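Local coordinates for mitotic checkpoint control protein kinase BUB1 (Drosophila melanogaster, PDB 6JKK) that acts in the mitotic spindle checkpoint at kinetochores and, through the protein kinase domain described here, probably binds ATP and phosphorylates protein substrates, at residues N187-K192 and S202-D207; E108-S113 and M166-D171; G79-L84 and F133-S138; A181-D186 and V253-V258; M160-Q165 and K192-D197. One frame throughout, in Å; residues are numbered along the deposited sequence.

Contact 1: residues N187-K192 and S202-D207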
# COMPACT_ATOMS: atom_id res chain seq x y z
N ASN A 187 -1.68 -2.40 3.96
CA ASN A 187 -0.49 -1.98 3.21
C ASN A 187 -0.17 -0.49 3.26
O ASN A 187 0.71 -0.02 2.54
CB ASN A 187 -0.54 -2.50 1.78
CG ASN A 187 -0.26 -4.00 1.70
OD1 ASN A 187 0.38 -4.56 2.59
ND2 ASN A 187 -0.75 -4.64 0.65
N PHE A 188 -0.90 0.25 4.11
CA PHE A 188 -0.47 1.58 4.52
C PHE A 188 -0.07 1.54 5.99
O PHE A 188 -0.86 1.15 6.85
CB PHE A 188 -1.59 2.62 4.33
CG PHE A 188 -1.81 3.02 2.90
CD1 PHE A 188 -2.87 2.49 2.18
CD2 PHE A 188 -0.95 3.92 2.27
CE1 PHE A 188 -3.08 2.84 0.85
CE2 PHE A 188 -1.15 4.29 0.94
CZ PHE A 188 -2.22 3.74 0.23
N LEU A 189 1.17 1.93 6.26
CA LEU A 189 1.63 2.06 7.64
C LEU A 189 1.54 3.52 8.04
O LEU A 189 1.78 4.40 7.21
CB LEU A 189 3.08 1.59 7.78
CG LEU A 189 3.43 0.14 7.42
CD1 LEU A 189 4.92 -0.13 7.61
CD2 LEU A 189 2.60 -0.85 8.25
N LEU A 190 1.18 3.78 9.29
CA LEU A 190 1.26 5.13 9.83
C LEU A 190 2.63 5.28 10.47
O LEU A 190 2.92 4.60 11.47
CB LEU A 190 0.16 5.39 10.86
CG LEU A 190 0.09 6.78 11.49
CD1 LEU A 190 -0.19 7.82 10.44
CD2 LEU A 190 -0.97 6.83 12.56
N MET A 191 3.45 6.15 9.91
CA MET A 191 4.86 6.24 10.31
C MET A 191 5.06 7.27 11.42
O MET A 191 6.01 7.17 12.20
CB MET A 191 5.72 6.61 9.11
CG MET A 191 5.58 5.65 7.95
SD MET A 191 5.91 3.95 8.46
CE MET A 191 7.68 4.02 8.71
N LYS A 192 4.15 8.24 11.48
CA LYS A 192 4.24 9.30 12.47
C LYS A 192 2.86 9.94 12.65
O LYS A 192 1.97 9.70 11.83
CB LYS A 192 5.29 10.34 12.04
CG LYS A 192 5.05 11.01 10.70
CD LYS A 192 6.14 12.05 10.45
CE LYS A 192 6.04 12.68 9.07
NZ LYS A 192 4.71 13.29 8.82
N SER A 202 2.23 11.19 6.45
CA SER A 202 2.52 10.40 7.63
C SER A 202 2.32 8.92 7.34
O SER A 202 2.62 8.07 8.19
CB SER A 202 1.64 10.83 8.80
OG SER A 202 1.86 12.18 9.14
N LEU A 203 1.83 8.62 6.14
CA LEU A 203 1.60 7.25 5.70
C LEU A 203 2.71 6.71 4.80
O LEU A 203 3.41 7.48 4.13
CB LEU A 203 0.28 7.16 4.93
CG LEU A 203 -1.01 6.66 5.57
CD1 LEU A 203 -1.00 6.72 7.09
CD2 LEU A 203 -2.19 7.41 4.99
N GLN A 204 2.85 5.39 4.76
CA GLN A 204 3.80 4.74 3.86
C GLN A 204 3.17 3.50 3.25
O GLN A 204 2.60 2.66 3.97
CB GLN A 204 5.08 4.36 4.61
CG GLN A 204 6.17 3.73 3.74
CD GLN A 204 7.42 3.39 4.53
OE1 GLN A 204 7.59 2.27 5.01
NE2 GLN A 204 8.30 4.37 4.68
N LEU A 205 3.25 3.39 1.93
CA LEU A 205 2.75 2.22 1.21
C LEU A 205 3.82 1.13 1.21
O LEU A 205 4.99 1.41 0.90
CB LEU A 205 2.40 2.60 -0.23
CG LEU A 205 1.81 1.52 -1.13
CD1 LEU A 205 0.47 1.08 -0.60
CD2 LEU A 205 1.68 2.03 -2.57
N ILE A 206 3.43 -0.10 1.56
CA ILE A 206 4.38 -1.21 1.69
C ILE A 206 3.91 -2.44 0.91
O ILE A 206 2.77 -2.49 0.43
CB ILE A 206 4.54 -1.61 3.17
CG1 ILE A 206 3.24 -2.24 3.69
CG2 ILE A 206 4.93 -0.41 4.03
CD1 ILE A 206 3.33 -2.88 5.09
N ASP A 207 4.80 -3.44 0.82
CA ASP A 207 4.47 -4.76 0.29
C ASP A 207 4.20 -4.75 -1.21
O ASP A 207 3.06 -4.93 -1.66
CB ASP A 207 3.30 -5.39 1.06
CG ASP A 207 3.76 -6.12 2.32
OD1 ASP A 207 2.95 -6.23 3.27
OD2 ASP A 207 4.91 -6.60 2.35
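Leu189 and Gln204 form the antiparallel hydrogen-bonded pair in the middle of a beta hairpin, strands 188-190 and 203-205. Leu189 N gives to Gln204 O at 2.8 Å, and Gln204 N answers to Leu189 O at 2.9 Å. Bonds from Met191 N to Ser202 O and from Ile206 N to Asn187 O extend the ladder. Phe188, Leu190, Leu203 and Leu205 make the face buried under helices. Leu205 CD1 lies over one face of the Phe188 ring, 4.0 Å from its centroid and off centre. Met166 of helix 156-175 packs on Phe188 and Leu203. The side with Leu189, Met191 and Ile206 is only partly covered. There Leu189 CD1 meets Ile206 CG2 at 3.6 Å. Met191, bent at chi2 (-55°) and chi3, crosses Gln204 slantwise, with CG 3.6 Å from Gln204 CB; Gln204 NE2 bonds to Pro112 O. Lys192 NZ bonds to Ser202 OG and Val201 O, and Ser202 OG to Pro193 O. Asp207 begins the DFG motif, and its OD2 pairs with Lys85, a predicted ATP-binding residue. Asn187 ND2 bonds to Asp182 O, which leaves OD1 3.1 Å from Asp207 OD1. Both accept, so the pair would suit a shared magnesium ion, as in related kinases.

Contact 2: residues E108-S113 and M166-D171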
# COMPACT_ATOMS: atom_id res chain seq x y z
N GLU A 108 11.04 15.02 -2.99
CA GLU A 108 11.50 14.88 -1.62
C GLU A 108 10.31 14.51 -0.74
O GLU A 108 10.41 13.68 0.16
CB GLU A 108 12.12 16.19 -1.11
CG GLU A 108 13.56 16.44 -1.55
CD GLU A 108 13.70 16.59 -3.06
OE1 GLU A 108 12.81 17.20 -3.69
OE2 GLU A 108 14.70 16.09 -3.62
N GLN A 109 9.17 15.13 -1.05
CA GLN A 109 7.93 14.90 -0.31
C GLN A 109 7.49 13.43 -0.26
O GLN A 109 6.94 12.98 0.75
CB GLN A 109 6.82 15.77 -0.90
CG GLN A 109 5.51 15.74 -0.12
CD GLN A 109 4.37 16.41 -0.86
OE1 GLN A 109 4.45 16.64 -2.06
NE2 GLN A 109 3.31 16.74 -0.14
N MET A 110 7.75 12.70 -1.34
CA MET A 110 7.19 11.35 -1.51
C MET A 110 8.13 10.21 -1.14
O MET A 110 7.70 9.06 -1.05
CB MET A 110 6.70 11.16 -2.95
CG MET A 110 5.42 11.91 -3.29
SD MET A 110 4.05 11.45 -2.21
CE MET A 110 3.74 13.05 -1.48
N ILE A 111 9.40 10.50 -0.92
CA ILE A 111 10.36 9.45 -0.58
C ILE A 111 9.96 8.61 0.67
O ILE A 111 10.00 7.38 0.61
CB ILE A 111 11.80 9.98 -0.53
CG1 ILE A 111 12.26 10.39 -1.94
CG2 ILE A 111 12.75 8.93 0.05
CD1 ILE A 111 13.38 11.41 -1.96
N PRO A 112 9.55 9.27 1.77
CA PRO A 112 9.11 8.47 2.93
C PRO A 112 7.80 7.72 2.71
O PRO A 112 7.42 6.91 3.58
CB PRO A 112 8.91 9.53 4.02
CG PRO A 112 9.76 10.69 3.61
CD PRO A 112 9.65 10.71 2.11
N SER A 113 7.12 7.96 1.59
CA SER A 113 5.79 7.39 1.37
C SER A 113 5.81 5.98 0.81
O SER A 113 4.75 5.36 0.67
CB SER A 113 4.99 8.27 0.40
OG SER A 113 5.06 9.63 0.77
N MET A 166 -3.46 9.28 1.00
CA MET A 166 -3.40 8.04 0.24
C MET A 166 -3.55 8.32 -1.25
O MET A 166 -2.91 7.67 -2.07
CB MET A 166 -4.48 7.05 0.69
CG MET A 166 -4.19 6.37 2.01
SD MET A 166 -5.42 5.12 2.41
CE MET A 166 -6.87 6.16 2.64
N LEU A 167 -4.40 9.28 -1.59
CA LEU A 167 -4.57 9.68 -2.98
C LEU A 167 -3.27 10.25 -3.53
O LEU A 167 -2.91 9.99 -4.68
CB LEU A 167 -5.68 10.73 -3.10
CG LEU A 167 -7.10 10.18 -3.16
CD1 LEU A 167 -8.11 11.24 -2.74
CD2 LEU A 167 -7.39 9.66 -4.55
N ASP A 168 -2.56 11.02 -2.72
CA ASP A 168 -1.31 11.64 -3.17
C ASP A 168 -0.27 10.55 -3.42
O ASP A 168 0.47 10.59 -4.40
CB ASP A 168 -0.80 12.64 -2.13
CG ASP A 168 -0.25 13.92 -2.75
OD1 ASP A 168 -0.49 14.17 -3.96
OD2 ASP A 168 0.41 14.69 -2.01
N ILE A 169 -0.22 9.57 -2.52
CA ILE A 169 0.77 8.50 -2.63
C ILE A 169 0.53 7.63 -3.88
O ILE A 169 1.47 7.30 -4.60
CB ILE A 169 0.77 7.62 -1.35
CG1 ILE A 169 1.30 8.43 -0.17
CG2 ILE A 169 1.62 6.37 -1.55
CD1 ILE A 169 1.06 7.77 1.20
N VAL A 170 -0.73 7.29 -4.13
CA VAL A 170 -1.09 6.49 -5.29
C VAL A 170 -0.88 7.26 -6.59
O VAL A 170 -0.39 6.71 -7.58
CB VAL A 170 -2.55 5.99 -5.17
CG1 VAL A 170 -3.01 5.28 -6.43
CG2 VAL A 170 -2.67 5.06 -3.98
N ASP A 171 -1.26 8.54 -6.59
CA ASP A 171 -1.06 9.40 -7.76
C ASP A 171 0.41 9.41 -8.17
O ASP A 171 0.74 9.22 -9.35
CB ASP A 171 -1.56 10.82 -7.46
CG ASP A 171 -1.82 11.63 -8.72
OD1 ASP A 171 -2.31 11.07 -9.72
OD2 ASP A 171 -1.53 12.85 -8.70
O HOH W 1 1.17 17.38 -1.81
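Asp168 OD2 accepts a bond from a water at 2.8 Å, and the same water accepts from Gln109 NE2, also at 2.8 Å. The water thus joins the loop between helix 92-104 and strand 119-122 to helix 156-175. In the protein kinase fold these are the alphaC-beta4 loop of the small lobe and helix alphaE of the large lobe. The direct gap from Gln109 NE2 to Asp168 OD2 is 4.0 Å. The amide and carboxylate planes stand 82° apart, and the side chains cross at about a right angle. Gln109 reaches this far because its chain is extended beyond CG. Its NE2 also bonds to Asn199 O. The carboxylate has further partners: OD1 accepts from Gln311 NE2, and Arg314 makes a weak, long ion pair with OD2. These neighbours would tend to favour a charged carboxylate.

Beside the water bridge, Met110 and Ser113 pack on the helix. Two bends in the Met110 chain, at chi2 and chi3, bring its methyl CE to 3.7 Å from Asp168 OD2. Met110 SD is 4.4 Å from Ile169 CA. The loop turns so that Ser113 N bonds to Met110 O at 2.9 Å, with 111-113 in a 3-10 segment. Nearby, Tyr114 OH bonds to Ile169 O. Ser113 points its CB at the helix, and this carbon meets Ile169 CG1 at 3.7 Å.

Contact 3: residues G79-L84 and F133-S138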
# COMPACT_ATOMS: atom_id res chain seq x y z
N GLY A 79 19.98 1.57 15.89
CA GLY A 79 18.88 1.54 16.84
C GLY A 79 17.56 1.53 16.09
O GLY A 79 16.49 1.50 16.70
N LYS A 80 17.66 1.57 14.77
CA LYS A 80 16.49 1.60 13.90
C LYS A 80 15.69 0.31 13.99
O LYS A 80 16.21 -0.77 13.72
CB LYS A 80 16.93 1.83 12.45
CG LYS A 80 16.52 3.17 11.88
CD LYS A 80 17.59 4.23 12.11
CE LYS A 80 17.21 5.56 11.46
NZ LYS A 80 18.36 6.16 10.73
N LYS A 81 14.42 0.43 14.36
CA LYS A 81 13.52 -0.72 14.40
C LYS A 81 13.16 -1.13 12.99
O LYS A 81 12.73 -0.31 12.18
CB LYS A 81 12.23 -0.37 15.15
CG LYS A 81 12.28 -0.62 16.65
CD LYS A 81 10.86 -0.75 17.18
CE LYS A 81 10.81 -0.52 18.68
NZ LYS A 81 9.41 -0.63 19.19
N VAL A 82 13.33 -2.42 12.69
CA VAL A 82 13.11 -2.90 11.33
C VAL A 82 12.07 -4.02 11.27
O VAL A 82 11.80 -4.70 12.26
CB VAL A 82 14.45 -3.37 10.69
CG1 VAL A 82 15.44 -2.22 10.60
CG2 VAL A 82 15.05 -4.52 11.49
N ALA A 83 11.47 -4.18 10.09
CA ALA A 83 10.65 -5.35 9.82
C ALA A 83 11.49 -6.28 8.97
O ALA A 83 12.14 -5.84 8.02
CB ALA A 83 9.39 -4.97 9.06
N LEU A 84 11.48 -7.57 9.31
CA LEU A 84 12.16 -8.56 8.49
C LEU A 84 11.13 -9.44 7.82
O LEU A 84 10.35 -10.12 8.49
CB LEU A 84 13.12 -9.40 9.35
CG LEU A 84 14.13 -8.57 10.16
CD1 LEU A 84 13.73 -8.53 11.61
CD2 LEU A 84 15.55 -9.09 10.03
N PHE A 133 10.33 -0.37 10.46
CA PHE A 133 9.19 -0.77 11.29
C PHE A 133 8.48 0.47 11.81
O PHE A 133 9.12 1.46 12.18
CB PHE A 133 9.68 -1.61 12.46
CG PHE A 133 8.58 -2.17 13.32
CD1 PHE A 133 8.25 -1.58 14.53
CD2 PHE A 133 7.88 -3.30 12.92
CE1 PHE A 133 7.25 -2.10 15.33
CE2 PHE A 133 6.88 -3.84 13.71
CZ PHE A 133 6.56 -3.23 14.92
N SER A 134 7.15 0.43 11.85
CA SER A 134 6.38 1.54 12.40
C SER A 134 5.85 1.22 13.79
O SER A 134 5.19 0.20 13.98
CB SER A 134 5.19 1.87 11.49
OG SER A 134 4.32 2.77 12.15
N ASP A 135 6.11 2.11 14.75
CA ASP A 135 5.57 1.94 16.10
C ASP A 135 4.05 2.06 16.15
O ASP A 135 3.41 1.60 17.09
CB ASP A 135 6.19 2.96 17.08
CG ASP A 135 7.60 2.59 17.50
OD1 ASP A 135 7.77 1.58 18.23
OD2 ASP A 135 8.55 3.31 17.12
N TYR A 136 3.47 2.68 15.12
CA TYR A 136 2.02 2.88 15.08
C TYR A 136 1.27 1.78 14.32
O TYR A 136 0.07 1.56 14.54
CB TYR A 136 1.69 4.26 14.50
CG TYR A 136 2.34 5.38 15.29
CD1 TYR A 136 1.82 5.77 16.52
CD2 TYR A 136 3.48 6.02 14.83
CE1 TYR A 136 2.41 6.78 17.25
CE2 TYR A 136 4.08 7.03 15.55
CZ TYR A 136 3.54 7.41 16.76
OH TYR A 136 4.13 8.42 17.48
N GLY A 137 1.98 1.06 13.45
CA GLY A 137 1.41 -0.08 12.76
C GLY A 137 0.70 0.30 11.48
O GLY A 137 0.84 1.42 10.99
N SER A 138 -0.07 -0.63 10.94
CA SER A 138 -0.80 -0.40 9.69
C SER A 138 -2.08 0.37 9.96
O SER A 138 -2.48 0.55 11.11
CB SER A 138 -1.15 -1.73 9.03
OG SER A 138 -2.16 -2.40 9.76
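The hinge linker between the two kinase lobes starts beside strand 80-87, where Phe133 meets Lys81 and Val82. The CA atoms of Val82 and Phe133 come within 4.5 Å. Phe133 N donates to Lys81 O at 3.0 Å, with an N-H...O angle of 162°. The bond carries on the pairing of strand 80-87 with strand 127-132, where Ala83 bonds to Ser131. Phe133 has CG anti to the backbone N (chi1 -175°). This brings the ring alongside the strand, with Ala83 CB at its edge, 4.5 Å from CD2. Lys81 CD approaches Phe133 CD1 obliquely at 3.8 Å. Beyond CG the lysine runs extended to a salt bridge at the surface: Lys81 NZ meets Asp135 OD1 at 2.9 Å, nearly straight along the C-O bond. Here the chain leaves the small-lobe sheet and turns toward helix 139-150. Ser134 shapes the turn. Its OG accepts from Tyr136 N at 3.1 Å, an ST turn, and from Gly137 N at 3.2 Å, an ST motif. The same hydroxyl bonds to Leu190 O, which ties the turn to strand 188-190. Gly137 follows with a positive phi. It pairs through its backbone with Leu190, and Ser138 takes the N-cap position of the helix.

Contact 4: residues A181-D186 and V253-V258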
# COMPACT_ATOMS: atom_id res chain seq x y z
N ALA A 181 -1.16 -3.09 -6.90
CA ALA A 181 -1.92 -4.31 -7.19
C ALA A 181 -2.44 -5.10 -5.98
O ALA A 181 -3.13 -6.10 -6.15
CB ALA A 181 -1.16 -5.22 -8.18
N ASP A 182 -2.13 -4.64 -4.77
CA ASP A 182 -2.70 -5.27 -3.57
C ASP A 182 -2.97 -4.20 -2.51
O ASP A 182 -2.63 -4.38 -1.34
CB ASP A 182 -1.77 -6.36 -3.03
CG ASP A 182 -2.45 -7.30 -2.04
OD1 ASP A 182 -3.69 -7.43 -2.07
OD2 ASP A 182 -1.73 -7.92 -1.23
N ILE A 183 -3.57 -3.08 -2.92
CA ILE A 183 -3.85 -2.00 -1.98
C ILE A 183 -4.97 -2.39 -1.03
O ILE A 183 -6.09 -2.70 -1.45
CB ILE A 183 -4.18 -0.68 -2.68
CG1 ILE A 183 -2.95 -0.19 -3.46
CG2 ILE A 183 -4.60 0.37 -1.66
CD1 ILE A 183 -3.06 1.23 -3.96
N LYS A 184 -4.67 -2.36 0.26
CA LYS A 184 -5.66 -2.66 1.30
C LYS A 184 -5.20 -1.99 2.59
O LYS A 184 -4.07 -1.50 2.64
CB LYS A 184 -5.83 -4.17 1.44
CG LYS A 184 -4.60 -4.90 1.90
CD LYS A 184 -4.71 -6.37 1.54
CE LYS A 184 -3.46 -7.12 1.96
NZ LYS A 184 -3.40 -8.45 1.30
N PRO A 185 -6.06 -1.92 3.62
CA PRO A 185 -5.65 -1.11 4.78
C PRO A 185 -4.35 -1.60 5.41
O PRO A 185 -3.62 -0.78 5.97
CB PRO A 185 -6.82 -1.28 5.75
CG PRO A 185 -8.00 -1.60 4.88
CD PRO A 185 -7.43 -2.46 3.79
N ASP A 186 -4.05 -2.90 5.29
CA ASP A 186 -2.82 -3.49 5.81
C ASP A 186 -1.55 -2.93 5.17
O ASP A 186 -0.47 -2.99 5.76
CB ASP A 186 -2.83 -5.00 5.55
CG ASP A 186 -4.13 -5.66 5.93
OD1 ASP A 186 -5.16 -5.40 5.27
OD2 ASP A 186 -4.11 -6.47 6.88
N VAL A 253 -10.52 2.84 -2.65
CA VAL A 253 -11.87 2.97 -2.12
C VAL A 253 -12.11 1.99 -0.98
O VAL A 253 -12.70 2.35 0.04
CB VAL A 253 -12.94 2.77 -3.22
CG1 VAL A 253 -14.34 2.80 -2.62
CG2 VAL A 253 -12.82 3.84 -4.27
N SER A 254 -11.65 0.76 -1.16
CA SER A 254 -11.85 -0.27 -0.15
C SER A 254 -11.23 0.18 1.17
O SER A 254 -11.80 -0.06 2.24
CB SER A 254 -11.27 -1.61 -0.61
OG SER A 254 -9.90 -1.73 -0.24
N VAL A 255 -10.08 0.85 1.11
CA VAL A 255 -9.43 1.35 2.32
C VAL A 255 -10.22 2.50 2.94
O VAL A 255 -10.41 2.55 4.16
CB VAL A 255 -7.98 1.80 2.06
CG1 VAL A 255 -7.35 2.32 3.34
CG2 VAL A 255 -7.15 0.65 1.52
N MET A 256 -10.66 3.44 2.11
CA MET A 256 -11.48 4.55 2.59
C MET A 256 -12.73 4.01 3.27
O MET A 256 -13.17 4.53 4.29
CB MET A 256 -11.87 5.49 1.45
CG MET A 256 -10.70 6.14 0.73
SD MET A 256 -11.36 7.20 -0.58
CE MET A 256 -9.83 7.77 -1.33
N HIS A 257 -13.30 2.95 2.69
CA HIS A 257 -14.52 2.34 3.23
C HIS A 257 -14.31 1.74 4.62
O HIS A 257 -15.17 1.88 5.50
CB HIS A 257 -15.02 1.26 2.25
CG HIS A 257 -16.38 0.72 2.59
ND1 HIS A 257 -16.59 -0.21 3.58
CD2 HIS A 257 -17.60 0.97 2.04
CE1 HIS A 257 -17.88 -0.50 3.64
NE2 HIS A 257 -18.51 0.20 2.72
N VAL A 258 -13.18 1.06 4.82
CA VAL A 258 -12.88 0.46 6.12
C VAL A 258 -12.69 1.54 7.18
O VAL A 258 -13.15 1.39 8.32
CB VAL A 258 -11.63 -0.45 6.05
CG1 VAL A 258 -11.29 -1.01 7.42
CG2 VAL A 258 -11.87 -1.59 5.09
O HOH W 2 -8.93 -4.02 -0.97
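Pro185 and Val255 bring their CA atoms to 5.1 Å, where loop 181-186 enters a 3-10 segment beside helix 246-261. By sequence this is the catalytic loop of the protein kinase fold, and the helix is alphaF, the central helix of the large lobe. Val255 makes the closest contacts. Its CG1 is anti to the backbone N (chi1 179°) and CG2 lies beside that N, which directs CG2 at the peptide just before the proline, 3.5 Å from Lys184 C and Pro185 N. The same methyl touches Ile183 CG2 at 4.1 Å, the two side chains at about a right angle. Val258, one turn on, meets the proline ring at CG, its CG2 lying 3.9 Å away. Leu139 and Met166 pack on Val255 from two other helices, so this part is buried. Within the loop, Lys184 points its CB away from the helix, and its NZ makes a salt bridge to Asp182 OD2 on the syn side, tilted 28° out of the carboxylate plane. Asp248, earlier in the same helix, accepts from Ala181 N. Ser254 OG also bonds to Gly251 O. A water finally spans the two segments, donating to Ser254 OG at 2.6 Å and to Ile183 O at 3.2 Å.

Contact 5: residues M160-Q165 and K192-D197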
# COMPACT_ATOMS: atom_id res chain seq x y z
N MET A 160 -10.91 11.89 6.01
CA MET A 160 -10.67 12.76 4.86
C MET A 160 -9.19 13.10 4.73
O MET A 160 -8.63 13.12 3.62
CB MET A 160 -11.45 14.06 4.97
CG MET A 160 -12.94 13.91 5.01
SD MET A 160 -13.64 15.55 4.98
CE MET A 160 -15.27 15.17 5.62
N HIS A 161 -8.56 13.38 5.87
CA HIS A 161 -7.13 13.75 5.88
C HIS A 161 -6.26 12.60 5.40
O HIS A 161 -5.36 12.78 4.57
CB HIS A 161 -6.72 14.18 7.29
CG HIS A 161 -5.45 14.98 7.35
ND1 HIS A 161 -4.21 14.44 7.08
CD2 HIS A 161 -5.23 16.28 7.66
CE1 HIS A 161 -3.29 15.37 7.21
NE2 HIS A 161 -3.88 16.50 7.57
N LEU A 162 -6.54 11.40 5.93
CA LEU A 162 -5.82 10.20 5.54
C LEU A 162 -6.09 9.82 4.08
O LEU A 162 -5.20 9.35 3.39
CB LEU A 162 -6.18 9.03 6.46
CG LEU A 162 -5.73 9.12 7.92
CD1 LEU A 162 -6.22 7.91 8.72
CD2 LEU A 162 -4.22 9.23 8.00
N SER A 163 -7.32 10.02 3.62
CA SER A 163 -7.67 9.74 2.23
C SER A 163 -6.94 10.65 1.26
O SER A 163 -6.52 10.24 0.17
CB SER A 163 -9.18 9.88 2.04
OG SER A 163 -9.88 8.92 2.81
N CYS A 164 -6.79 11.91 1.65
CA CYS A 164 -6.08 12.89 0.84
C CYS A 164 -4.64 12.45 0.68
O CYS A 164 -4.06 12.57 -0.40
CB CYS A 164 -6.15 14.26 1.52
SG CYS A 164 -5.61 15.64 0.48
N GLN A 165 -4.05 11.96 1.76
CA GLN A 165 -2.68 11.46 1.72
C GLN A 165 -2.55 10.23 0.84
O GLN A 165 -1.61 10.14 0.04
CB GLN A 165 -2.19 11.13 3.13
CG GLN A 165 -2.03 12.33 4.05
CD GLN A 165 -1.55 11.91 5.42
OE1 GLN A 165 -0.56 11.19 5.54
NE2 GLN A 165 -2.26 12.34 6.46
N LYS A 192 4.15 8.24 11.48
CA LYS A 192 4.24 9.30 12.47
C LYS A 192 2.86 9.94 12.65
O LYS A 192 1.97 9.70 11.83
CB LYS A 192 5.29 10.34 12.04
CG LYS A 192 5.05 11.01 10.70
CD LYS A 192 6.14 12.05 10.45
CE LYS A 192 6.04 12.68 9.07
NZ LYS A 192 4.71 13.29 8.82
N PRO A 193 2.67 10.72 13.72
CA PRO A 193 1.35 11.34 13.91
C PRO A 193 0.99 12.26 12.75
O PRO A 193 1.87 12.63 11.97
CB PRO A 193 1.52 12.14 15.20
CG PRO A 193 2.64 11.44 15.94
CD PRO A 193 3.57 10.97 14.86
N ILE A 194 -0.29 12.62 12.61
CA ILE A 194 -0.73 13.53 11.55
C ILE A 194 -0.44 14.98 11.92
O ILE A 194 -0.53 15.33 13.09
CB ILE A 194 -2.25 13.36 11.28
CG1 ILE A 194 -2.54 12.03 10.60
CG2 ILE A 194 -2.79 14.44 10.39
CD1 ILE A 194 -2.67 10.90 11.54
N CYS A 195 -0.08 15.82 10.94
CA CYS A 195 -0.08 17.27 11.11
C CYS A 195 -1.36 17.85 10.52
O CYS A 195 -1.92 17.29 9.58
CB CYS A 195 1.12 17.95 10.44
SG CYS A 195 2.43 16.84 9.93
N ALA A 196 -1.80 18.98 11.05
CA ALA A 196 -3.00 19.64 10.55
C ALA A 196 -2.96 20.00 9.05
O ALA A 196 -4.00 20.20 8.43
CB ALA A 196 -3.30 20.88 11.37
N ASP A 197 -1.75 20.09 8.49
CA ASP A 197 -1.57 20.37 7.07
C ASP A 197 -1.78 19.09 6.26
O ASP A 197 -1.06 18.12 6.44
CB ASP A 197 -0.17 20.94 6.83
CG ASP A 197 0.20 21.02 5.37
OD1 ASP A 197 1.39 20.83 5.03
OD2 ASP A 197 -0.71 21.28 4.55
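The imidazole of His161 has Ile194 CG2 over one face and Gln165 at its edge. The methyl makes a CH-pi contact, 3.6 Å from the ring centroid and 22° off the normal. It is displaced toward the CE1 side of the rim, and Ile194 CG2 comes within 3.4 Å of His161 CE1. The edge contact is a hydrogen bond inside the helix. Gln165 NE2 gives to His161 ND1 at 2.9 Å, only 2° out of the ring plane. ND1 also lies near the plane of the Gln165 amide, 12° out. The other end of the amide, OE1, accepts from Ser202 N, so the amide is held at both ends and steadies the ring. Cys195 O stands 2.9 Å from His161 NE2. Asp197 O is near the ring edge, 3.4 Å from NE2, on the other side of the plane from Cys195 O.

Here the loop between strands 188-190 and 203-205 of the kinase large lobe leans on helix 156-175, the alphaE helix. The first torsion of His161 swings the ring out from the helix to meet Ile194. Ile194 lies between helix 156-175 and helix 325-339. Its CG1 branch lies 4.2 Å from Leu162 CD2, the side chains at about a right angle, and a similar distance from the Gln165 amide. Ile332 and Phe335 of helix 325-339 also pack on Ile194, and Ile194 O accepts from Asn336 ND2.

All five contacts lie within the protein kinase domain. Contact 1, the small hairpin, is the hub and touches the other four, with centres about 10 to 12 Å away. Contacts 2 and 5 use neighbouring turns of helix 156-175, and their centres are about 12 Å apart. Contact 4 sets the catalytic loop on helix 246-261, and contact 1 is nested in the chain loop it closes. Contact 3 belongs to the small-lobe sheet and hinge; its centre is about 21 Å from that of contact 4. Contacts 2 and 3 alternate along the chain, and both close before contact 1 opens. Contact 5 shares Lys192 with contact 1 and crosses it along the chain. The lobes are thus joined by the hinge and by the loop 108-113.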